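Local coordinates for protein transcription regulator (Haloarcula marismortui ATCC 43049, PDB 3CRJ) that probably binds regulatory DNA through a helix-turn-helix domain and acts as a TetR-type transcriptional repressor, working as a dimer of all-helical subunits, at residues A[133-136]-A[137-141]; A[165-168]-A[169-173]; A[185-188]-A[189-192]; A[191-194]-A[195-199]. All coordinates share one frame; numbering follows the deposited sequence.

Interaction 1 (A[133-136]-A[137-141]); sequences YVRY and MLKAV
The carbonyls of Tyr133 to Tyr136 accept hydrogen bonds from the amides of Met137 to Ala140 in four successive i to i+4 bonds, just over two unbroken turns of alpha helix within helix 121-148 of the TetR-type C-terminal domain. The bond from Leu138 N to Val134 O is 2.8 Å long.

Two apolar pairs are formed by the same spacing. Selenomethionine Met137 makes a Met-aromatic contact with Tyr133: its SE lies 5.1 Å from the centroid of the Tyr133 ring, 55° off the normal, and the two side chains cross at about a right angle. CG of Met137 stands between its own N and carbonyl carbon (chi1 67°), which turns the chain back along the helix toward that ring. Helix 85-97 packs on Met137 through Leu92 and Leu96, while Phe73 and Val74 of helix 58-78 meet Tyr133.

Val134 and Leu138 run side by side, pointing the same way, and both touch Leu164 of helix 156-176. On the polar flank, Arg135 is held by salt bridges to Glu157 and Glu132. The Val134 and Leu138 branches meet at CG1 and CD1, 3.7 Å apart.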
loop_
_atom_site.group_PDB
_atom_site.type_symbol
_atom_site.label_atom_id
_atom_site.label_comp_id
_atom_site.label_asym_id
_atom_site.label_seq_id
_atom_site.Cartn_x
_atom_site.Cartn_y
_atom_site.Cartn_z
ATOM N N TYR A 133 -0.813 16.009 -6.077
ATOM C CA TYR A 133 -2.058 16.727 -6.238
ATOM C C TYR A 133 -2.874 16.651 -4.960
ATOM O O TYR A 133 -3.445 17.663 -4.506
ATOM C CB TYR A 133 -2.884 16.164 -7.394
ATOM C CG TYR A 133 -4.159 16.936 -7.581
ATOM C CD1 TYR A 133 -4.155 18.162 -8.267
ATOM C CD2 TYR A 133 -5.366 16.479 -7.037
ATOM C CE1 TYR A 133 -5.321 18.903 -8.423
ATOM C CE2 TYR A 133 -6.553 17.226 -7.178
ATOM C CZ TYR A 133 -6.517 18.431 -7.877
ATOM O OH TYR A 133 -7.677 19.165 -8.068
ATOM N N VAL A 134 -2.911 15.449 -4.383
ATOM C CA VAL A 134 -3.649 15.212 -3.157
ATOM C C VAL A 134 -2.997 15.991 -2.048
ATOM O O VAL A 134 -3.657 16.755 -1.362
ATOM C CB VAL A 134 -3.760 13.702 -2.836
ATOM C CG1 VAL A 134 -4.324 13.469 -1.431
ATOM C CG2 VAL A 134 -4.623 12.992 -3.911
ATOM N N ARG A 135 -1.690 15.826 -1.900
ATOM C CA ARG A 135 -0.883 16.624 -0.979
ATOM C C ARG A 135 -1.182 18.148 -1.085
ATOM O O ARG A 135 -1.490 18.799 -0.077
ATOM C CB ARG A 135 0.583 16.316 -1.254
ATOM C CG ARG A 135 1.577 16.841 -0.250
ATOM C CD ARG A 135 3.004 16.734 -0.819
ATOM N NE ARG A 135 3.857 17.853 -0.389
ATOM C CZ ARG A 135 4.475 18.711 -1.204
ATOM N NH1 ARG A 135 4.376 18.620 -2.538
ATOM N NH2 ARG A 135 5.204 19.683 -0.675
ATOM N N TYR A 136 -1.116 18.710 -2.297
ATOM C CA TYR A 136 -1.450 20.110 -2.491
ATOM C C TYR A 136 -2.849 20.430 -1.967
ATOM O O TYR A 136 -3.014 21.367 -1.211
ATOM C CB TYR A 136 -1.296 20.546 -3.949
ATOM C CG TYR A 136 -1.686 22.006 -4.220
ATOM C CD1 TYR A 136 -0.723 23.002 -4.364
ATOM C CD2 TYR A 136 -3.030 22.379 -4.343
ATOM C CE1 TYR A 136 -1.096 24.338 -4.624
ATOM C CE2 TYR A 136 -3.417 23.692 -4.589
ATOM C CZ TYR A 136 -2.458 24.677 -4.735
ATOM O OH TYR A 136 -2.875 25.993 -4.991
HETATM N N MSE A 137 -3.860 19.672 -2.346
HETATM C CA MSE A 137 -5.213 20.028 -1.923
HETATM C C MSE A 137 -5.468 19.805 -0.431
HETATM O O MSE A 137 -6.283 20.496 0.165
HETATM C CB MSE A 137 -6.251 19.293 -2.744
HETATM C CG MSE A 137 -6.228 17.834 -2.489
HETATM SE SE MSE A 137 -7.723 16.941 -3.282
HETATM C CE MSE A 137 -8.048 15.798 -1.765
ATOM N N LEU A 138 -4.760 18.863 0.171
ATOM C CA LEU A 138 -4.888 18.620 1.603
ATOM C C LEU A 138 -4.148 19.653 2.452
ATOM O O LEU A 138 -4.735 20.254 3.355
ATOM C CB LEU A 138 -4.396 17.219 1.941
ATOM C CG LEU A 138 -5.430 16.116 1.700
ATOM C CD1 LEU A 138 -4.805 14.776 2.045
ATOM C CD2 LEU A 138 -6.677 16.360 2.502
ATOM N N LYS A 139 -2.867 19.872 2.161
ATOM C CA LYS A 139 -2.143 20.965 2.781
ATOM C C LYS A 139 -2.825 22.337 2.652
ATOM O O LYS A 139 -2.840 23.120 3.610
ATOM C CB LYS A 139 -0.746 21.049 2.232
ATOM C CG LYS A 139 0.192 21.800 3.139
ATOM C CD LYS A 139 1.614 21.442 2.804
ATOM C CE LYS A 139 2.029 21.998 1.435
ATOM N NZ LYS A 139 2.058 23.466 1.425
ATOM N N ALA A 140 -3.415 22.606 1.491
ATOM C CA ALA A 140 -4.114 23.870 1.259
ATOM C C ALA A 140 -5.293 24.108 2.181
ATOM O O ALA A 140 -5.501 25.221 2.597
ATOM C CB ALA A 140 -4.551 24.009 -0.203
ATOM N N VAL A 141 -6.062 23.082 2.523
ATOM C CA VAL A 141 -7.220 23.354 3.362
ATOM C C VAL A 141 -6.755 23.455 4.811
ATOM O O VAL A 141 -7.245 24.298 5.577
ATOM C CB VAL A 141 -8.395 22.390 3.137
ATOM C CG1 VAL A 141 -7.972 20.954 3.340
ATOM C CG2 VAL A 141 -9.559 22.752 4.055
#

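Interaction 2 (A[165-168]-A[169-173]); sequences TIID and GARTR
Arg171 reaches back one turn, over Ile167 and to Asp168, forming an i to i+3 salt bridge on helix 156-176, one of the helices through which the two subunits of this TetR-family dimer meet. Its CB lies 4.0 Å from Ile167 O, the acceptor of its own backbone N-H. CG stays beside that carbonyl, and CD passes on toward Asp168 OD1. From CG to NE the chain is extended, which carries the guanidinium out over the Ile167 side chain: CG2 of Ile167 sits 3.5 Å above the guanidinium plane, over its centre. NE and CZ both rest on this methyl, and NH2 lies 3.8 Å from the same CG2. NH1 turns to Asp168 OD1 at 2.7 Å, meeting it at the guanidinium edge; the N-H angle of 128° makes the hydrogen bond within this salt bridge weak. The carboxylate and guanidinium planes are 50° apart.

With a leucine in place of Arg171, Asp168 OD1 would probably lose its charged mate on this helix and the Ile167 methyl its flat cover. The other carboxylate oxygen, OD2 of Asp168, is taken by Arg173 of the second subunit. Thr172 OG1, which pairs with Thr172 OG1 of the second subunit, is also hydrogen-bonded to Asp168 O, 2.9 Å from it.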
loop_
_atom_site.group_PDB
_atom_site.type_symbol
_atom_site.label_atom_id
_atom_site.label_comp_id
_atom_site.label_asym_id
_atom_site.label_seq_id
_atom_site.Cartn_x
_atom_site.Cartn_y
_atom_site.Cartn_z
ATOM N N THR A 165 -0.405 8.812 4.434
ATOM C CA THR A 165 -0.033 7.470 4.811
ATOM C C THR A 165 -1.273 6.647 5.119
ATOM O O THR A 165 -1.450 5.549 4.581
ATOM C CB THR A 165 0.952 7.455 5.981
ATOM O OG1 THR A 165 2.111 8.224 5.626
ATOM C CG2 THR A 165 1.359 6.019 6.287
ATOM N N ILE A 166 -2.141 7.202 5.957
ATOM C CA ILE A 166 -3.445 6.600 6.249
ATOM C C ILE A 166 -4.117 6.255 4.924
ATOM O O ILE A 166 -4.450 5.100 4.707
ATOM C CB ILE A 166 -4.314 7.511 7.187
ATOM C CG1 ILE A 166 -3.647 7.614 8.554
ATOM C CG2 ILE A 166 -5.754 7.014 7.312
ATOM C CD1 ILE A 166 -4.029 8.846 9.325
ATOM N N ILE A 167 -4.253 7.218 4.014
ATOM C CA ILE A 167 -4.887 6.934 2.724
ATOM C C ILE A 167 -4.249 5.727 2.025
ATOM O O ILE A 167 -4.944 4.764 1.657
ATOM C CB ILE A 167 -4.823 8.108 1.755
ATOM C CG1 ILE A 167 -5.347 9.394 2.398
ATOM C CG2 ILE A 167 -5.586 7.766 0.431
ATOM C CD1 ILE A 167 -6.715 9.253 2.888
ATOM N N ASP A 168 -2.935 5.763 1.842
ATOM C CA ASP A 168 -2.283 4.657 1.164
ATOM C C ASP A 168 -2.342 3.360 1.953
ATOM O O ASP A 168 -2.322 2.297 1.350
ATOM C CB ASP A 168 -0.862 4.999 0.717
ATOM C CG ASP A 168 -0.854 5.923 -0.508
ATOM O OD1 ASP A 168 -1.699 5.741 -1.429
ATOM O OD2 ASP A 168 -0.016 6.852 -0.552
ATOM N N GLY A 169 -2.424 3.445 3.282
ATOM C CA GLY A 169 -2.598 2.254 4.092
ATOM C C GLY A 169 -3.885 1.542 3.734
ATOM O O GLY A 169 -3.900 0.332 3.449
ATOM N N ALA A 170 -4.969 2.314 3.753
ATOM C CA ALA A 170 -6.299 1.820 3.466
ATOM C C ALA A 170 -6.360 1.150 2.097
ATOM O O ALA A 170 -6.937 0.078 1.973
ATOM C CB ALA A 170 -7.278 2.966 3.535
ATOM N N ARG A 171 -5.773 1.765 1.072
ATOM C CA ARG A 171 -5.893 1.220 -0.281
ATOM C C ARG A 171 -5.180 -0.130 -0.430
ATOM O O ARG A 171 -5.614 -0.980 -1.213
ATOM C CB ARG A 171 -5.350 2.178 -1.343
ATOM C CG ARG A 171 -6.101 3.438 -1.548
ATOM C CD ARG A 171 -5.119 4.428 -2.100
ATOM N NE ARG A 171 -5.732 5.662 -2.561
ATOM C CZ ARG A 171 -5.034 6.718 -2.972
ATOM N NH1 ARG A 171 -3.710 6.685 -2.975
ATOM N NH2 ARG A 171 -5.650 7.817 -3.370
ATOM N N THR A 172 -4.077 -0.300 0.290
ATOM C CA THR A 172 -3.319 -1.529 0.229
ATOM C C THR A 172 -4.058 -2.627 0.977
ATOM O O THR A 172 -4.168 -3.761 0.470
ATOM C CB THR A 172 -1.922 -1.367 0.831
ATOM O OG1 THR A 172 -1.308 -0.209 0.267
ATOM C CG2 THR A 172 -1.058 -2.541 0.490
ATOM N N ARG A 173 -4.560 -2.308 2.167
ATOM C CA ARG A 173 -5.170 -3.315 3.020
ATOM C C ARG A 173 -6.533 -3.703 2.468
ATOM O O ARG A 173 -6.993 -4.830 2.664
ATOM C CB ARG A 173 -5.295 -2.828 4.461
ATOM C CG ARG A 173 -3.991 -2.478 5.144
ATOM C CD ARG A 173 -4.222 -1.959 6.580
ATOM N NE ARG A 173 -5.002 -2.913 7.364
ATOM C CZ ARG A 173 -4.491 -3.980 7.965
ATOM N NH1 ARG A 173 -3.186 -4.237 7.895
ATOM N NH2 ARG A 173 -5.283 -4.804 8.637
#

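Interaction 3 (A[185-188]-A[189-192]); sequences TARQ and TASE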
loop_
_atom_site.group_PDB
_atom_site.type_symbol
_atom_site.label_atom_id
_atom_site.label_comp_id
_atom_site.label_asym_id
_atom_site.label_seq_id
_atom_site.Cartn_x
_atom_site.Cartn_y
_atom_site.Cartn_z
ATOM N N THR A 185 -12.759 2.045 8.068
ATOM C CA THR A 185 -12.013 2.248 9.315
ATOM C C THR A 185 -10.941 3.336 9.150
ATOM O O THR A 185 -10.751 4.177 10.062
ATOM C CB THR A 185 -11.346 0.974 9.887
ATOM O OG1 THR A 185 -10.063 0.817 9.286
ATOM C CG2 THR A 185 -12.196 -0.303 9.685
ATOM N N ALA A 186 -10.241 3.326 8.016
ATOM C CA ALA A 186 -9.243 4.374 7.733
ATOM C C ALA A 186 -9.841 5.779 7.686
ATOM O O ALA A 186 -9.211 6.741 8.115
ATOM C CB ALA A 186 -8.471 4.088 6.460
ATOM N N ARG A 187 -11.063 5.889 7.179
ATOM C CA ARG A 187 -11.771 7.152 7.217
ATOM C C ARG A 187 -11.848 7.641 8.641
ATOM O O ARG A 187 -11.633 8.832 8.881
ATOM C CB ARG A 187 -13.181 7.020 6.604
ATOM C CG ARG A 187 -13.918 8.337 6.433
ATOM C CD ARG A 187 -12.989 9.432 5.828
ATOM N NE ARG A 187 -13.580 10.778 5.862
ATOM C CZ ARG A 187 -13.449 11.647 6.865
ATOM N NH1 ARG A 187 -12.744 11.329 7.952
ATOM N NH2 ARG A 187 -14.033 12.840 6.786
ATOM N N GLN A 188 -12.135 6.741 9.584
ATOM C CA GLN A 188 -12.238 7.091 11.013
ATOM C C GLN A 188 -10.880 7.429 11.620
ATOM O O GLN A 188 -10.754 8.389 12.418
ATOM C CB GLN A 188 -12.863 5.966 11.827
ATOM C CG GLN A 188 -13.098 6.412 13.263
ATOM C CD GLN A 188 -13.768 5.361 14.130
ATOM O OE1 GLN A 188 -14.708 4.703 13.698
ATOM N NE2 GLN A 188 -13.288 5.206 15.360
ATOM N N THR A 189 -9.868 6.635 11.247
ATOM C CA THR A 189 -8.493 6.943 11.612
ATOM C C THR A 189 -8.137 8.361 11.142
ATOM O O THR A 189 -7.708 9.202 11.956
ATOM C CB THR A 189 -7.550 5.933 11.003
ATOM O OG1 THR A 189 -7.906 4.632 11.472
ATOM C CG2 THR A 189 -6.107 6.233 11.383
ATOM N N ALA A 190 -8.360 8.646 9.858
ATOM C CA ALA A 190 -8.163 9.995 9.347
ATOM C C ALA A 190 -8.866 11.077 10.188
ATOM O O ALA A 190 -8.247 12.076 10.506
ATOM C CB ALA A 190 -8.579 10.097 7.884
ATOM N N SER A 191 -10.132 10.907 10.565
ATOM C CA SER A 191 -10.751 11.940 11.409
ATOM C C SER A 191 -10.115 12.040 12.787
ATOM O O SER A 191 -9.773 13.131 13.223
ATOM C CB SER A 191 -12.274 11.803 11.538
ATOM O OG SER A 191 -12.872 12.711 10.626
ATOM N N GLU A 192 -9.930 10.904 13.458
ATOM C CA GLU A 192 -9.290 10.908 14.765
ATOM C C GLU A 192 -7.935 11.588 14.676
ATOM O O GLU A 192 -7.625 12.484 15.481
ATOM C CB GLU A 192 -9.151 9.489 15.317
ATOM C CG GLU A 192 -10.443 8.873 15.775
ATOM C CD GLU A 192 -10.390 7.362 15.840
ATOM O OE1 GLU A 192 -9.480 6.754 15.247
ATOM O OE2 GLU A 192 -11.280 6.761 16.473
#
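Helix 181-198, the last helix of the TetR-type C-terminal domain, carries two side-chain bridges here, each spanning one turn at i to i+4 spacing. On one flank Gln188 NE2 donates to Glu192 OE2 over 2.8 Å, with an almost straight N-H angle of 171°. The acceptor lies in the plane of the Gln188 amide, but the amide nitrogen approaches OE2 from above the carboxylate, and the two flat groups stand 87° apart. CG of Gln188 is anti to its backbone N (chi1 -174°) and the chain is extended beyond it, so the amide reaches along the helix far enough to meet the acid. Glu192 OE1 is engaged across the dimer by Tyr193 and His158 of the second subunit. A valine in place of Glu192 would probably leave the Gln188 amide free to turn and deprive those two residues of the second subunit of their acceptor.

On another flank Arg187 NH1 donates to Ser191 OG at 3.0 Å, close to the guanidinium plane. A bend at chi2 turns the end of the Arg187 chain toward Ser191. The remaining guanidinium nitrogens are held by helix 85-97: NE by Asp94, NH2 by Asn90. Three of its N-H groups are thereby tied to three different residues, which fixes the group's rotation.

In the backbone, Ala190 N donates to Ala186 O over 2.7 Å; the Ala186 side chain packs on Ile166 and Ala170 of helix 156-176. Packed so on its own chain and touching the second subunit through Thr189 and Glu192, this last helix is the usual dimerisation element of the TetR fold.

Interaction 4 (A[191-194]-A[195-199]); sequences SEYA and DAMLQ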
loop_
_atom_site.group_PDB
_atom_site.type_symbol
_atom_site.label_atom_id
_atom_site.label_comp_id
_atom_site.label_asym_id
_atom_site.label_seq_id
_atom_site.Cartn_x
_atom_site.Cartn_y
_atom_site.Cartn_z
ATOM N N SER A 191 -10.132 10.907 10.565
ATOM C CA SER A 191 -10.751 11.940 11.409
ATOM C C SER A 191 -10.115 12.040 12.787
ATOM O O SER A 191 -9.773 13.131 13.223
ATOM C CB SER A 191 -12.274 11.803 11.538
ATOM O OG SER A 191 -12.872 12.711 10.626
ATOM N N GLU A 192 -9.930 10.904 13.458
ATOM C CA GLU A 192 -9.290 10.908 14.765
ATOM C C GLU A 192 -7.935 11.588 14.676
ATOM O O GLU A 192 -7.625 12.484 15.481
ATOM C CB GLU A 192 -9.151 9.489 15.317
ATOM C CG GLU A 192 -10.443 8.873 15.775
ATOM C CD GLU A 192 -10.390 7.362 15.840
ATOM O OE1 GLU A 192 -9.480 6.754 15.247
ATOM O OE2 GLU A 192 -11.280 6.761 16.473
ATOM N N TYR A 193 -7.146 11.204 13.675
ATOM C CA TYR A 193 -5.811 11.757 13.548
ATOM C C TYR A 193 -5.869 13.256 13.395
ATOM O O TYR A 193 -5.133 13.988 14.080
ATOM C CB TYR A 193 -5.027 11.178 12.372
ATOM C CG TYR A 193 -3.681 11.844 12.284
ATOM C CD1 TYR A 193 -2.691 11.569 13.229
ATOM C CD2 TYR A 193 -3.420 12.795 11.309
ATOM C CE1 TYR A 193 -1.481 12.192 13.185
ATOM C CE2 TYR A 193 -2.206 13.451 11.258
ATOM C CZ TYR A 193 -1.239 13.145 12.203
ATOM O OH TYR A 193 -0.030 13.798 12.171
ATOM N N ALA A 194 -6.730 13.706 12.485
ATOM C CA ALA A 194 -6.807 15.111 12.122
ATOM C C ALA A 194 -7.287 15.946 13.306
ATOM O O ALA A 194 -6.814 17.071 13.524
ATOM C CB ALA A 194 -7.735 15.280 10.973
ATOM N N ASP A 195 -8.224 15.389 14.073
ATOM C CA ASP A 195 -8.881 16.161 15.103
ATOM C C ASP A 195 -7.916 16.338 16.262
ATOM O O ASP A 195 -7.923 17.369 16.935
ATOM C CB ASP A 195 -10.172 15.485 15.546
ATOM C CG ASP A 195 -11.310 15.606 14.504
ATOM O OD1 ASP A 195 -12.474 15.559 14.956
ATOM O OD2 ASP A 195 -11.085 15.730 13.257
ATOM N N ALA A 196 -7.064 15.334 16.456
ATOM C CA ALA A 196 -6.067 15.346 17.509
ATOM C C ALA A 196 -4.949 16.340 17.190
ATOM O O ALA A 196 -4.372 16.963 18.098
ATOM C CB ALA A 196 -5.510 13.952 17.722
HETATM N N MSE A 197 -4.664 16.522 15.910
HETATM C CA MSE A 197 -3.634 17.464 15.523
HETATM C C MSE A 197 -4.166 18.897 15.411
HETATM O O MSE A 197 -3.527 19.848 15.859
HETATM C CB MSE A 197 -2.942 17.010 14.238
HETATM C CG MSE A 197 -2.289 15.626 14.350
HETATM SE SE MSE A 197 -0.821 15.558 15.663
HETATM C CE MSE A 197 -1.724 14.832 17.220
ATOM N N LEU A 198 -5.348 19.045 14.838
ATOM C CA LEU A 198 -5.799 20.352 14.397
ATOM C C LEU A 198 -6.699 21.064 15.379
ATOM O O LEU A 198 -6.595 22.272 15.545
ATOM C CB LEU A 198 -6.545 20.208 13.078
ATOM C CG LEU A 198 -5.790 20.256 11.753
ATOM C CD1 LEU A 198 -4.286 20.061 11.872
ATOM C CD2 LEU A 198 -6.416 19.239 10.828
ATOM N N GLN A 199 -7.610 20.322 15.994
ATOM C CA GLN A 199 -8.604 20.921 16.871
ATOM C C GLN A 199 -8.340 20.457 18.287
ATOM O O GLN A 199 -7.174 20.429 18.691
ATOM C CB GLN A 199 -10.027 20.568 16.433
ATOM C CG GLN A 199 -10.268 20.653 14.942
ATOM C CD GLN A 199 -11.551 21.378 14.617
ATOM O OE1 GLN A 199 -11.638 22.603 14.761
ATOM N NE2 GLN A 199 -12.554 20.637 14.165
ATOM O OXT GLN A 199 -9.248 20.099 19.036
#
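The C-terminal end of helix 181-198 lies in the subunit interface, and here the ring of Tyr193 receives the side chain of selenomethionine Met197 one turn on. Met197 CG stands over one face of the ring, 3.4 Å above its plane and offset toward the rim; the nearest ring atom is Tyr193 CZ, also 3.4 Å from CG. This is a CH-pi contact. The selenium adds an oblique Met-aromatic one, with SE 4.9 Å from the Tyr193 ring centroid. The bend at chi2 (-64°) sets SE of Met197 near the phenol end, 4.0 Å from Tyr193 OH.

In TetR-type dimers the last two helices of each subunit commonly build the interface, and Tyr193 fits that role: its hydroxyl is bonded to Glu192 of the second subunit and to Ser162 of its own chain. Ile166 and Val159 of helix 156-176 pack against the same tyrosine.

Backbone bonds continue to the last turn, where Leu198 N meets Ala194 O at 2.8 Å. The same carbonyl also takes a weak bond from Met197 N. On another side of the helix, Ala194 CB touches Leu198 CD2 at 4.2 Å, and the Leu198 side chain also packs on Phe151 and Val154. The Leu198 carbonyl, near the chain's end, is hydrogen-bonded to Thr152 OG1.

Interactions 2, 3 and 4 belong to the paired helices 156-176 and 181-198, and all three touch the second subunit. Interactions 2 and 3 pack directly, centres 11 Å apart, with Ala170 CB against Ala186 CB at 3.4 Å; Ile166 also reaches Thr189 and, through CD1, Tyr193 CB of interaction 4 at 4.0 Å. Interactions 3 and 4 overlap at Ser191 and Glu192; Glu192, shared by both, meets Gln188 with OE2 and Tyr193 of the second subunit with OE1. Interaction 1 stands apart on helix 121-148, about 17 Å from interaction 2 between centres, and neither of its segments meets the second subunit. Helix 85-97 packs against residues of all four contacts.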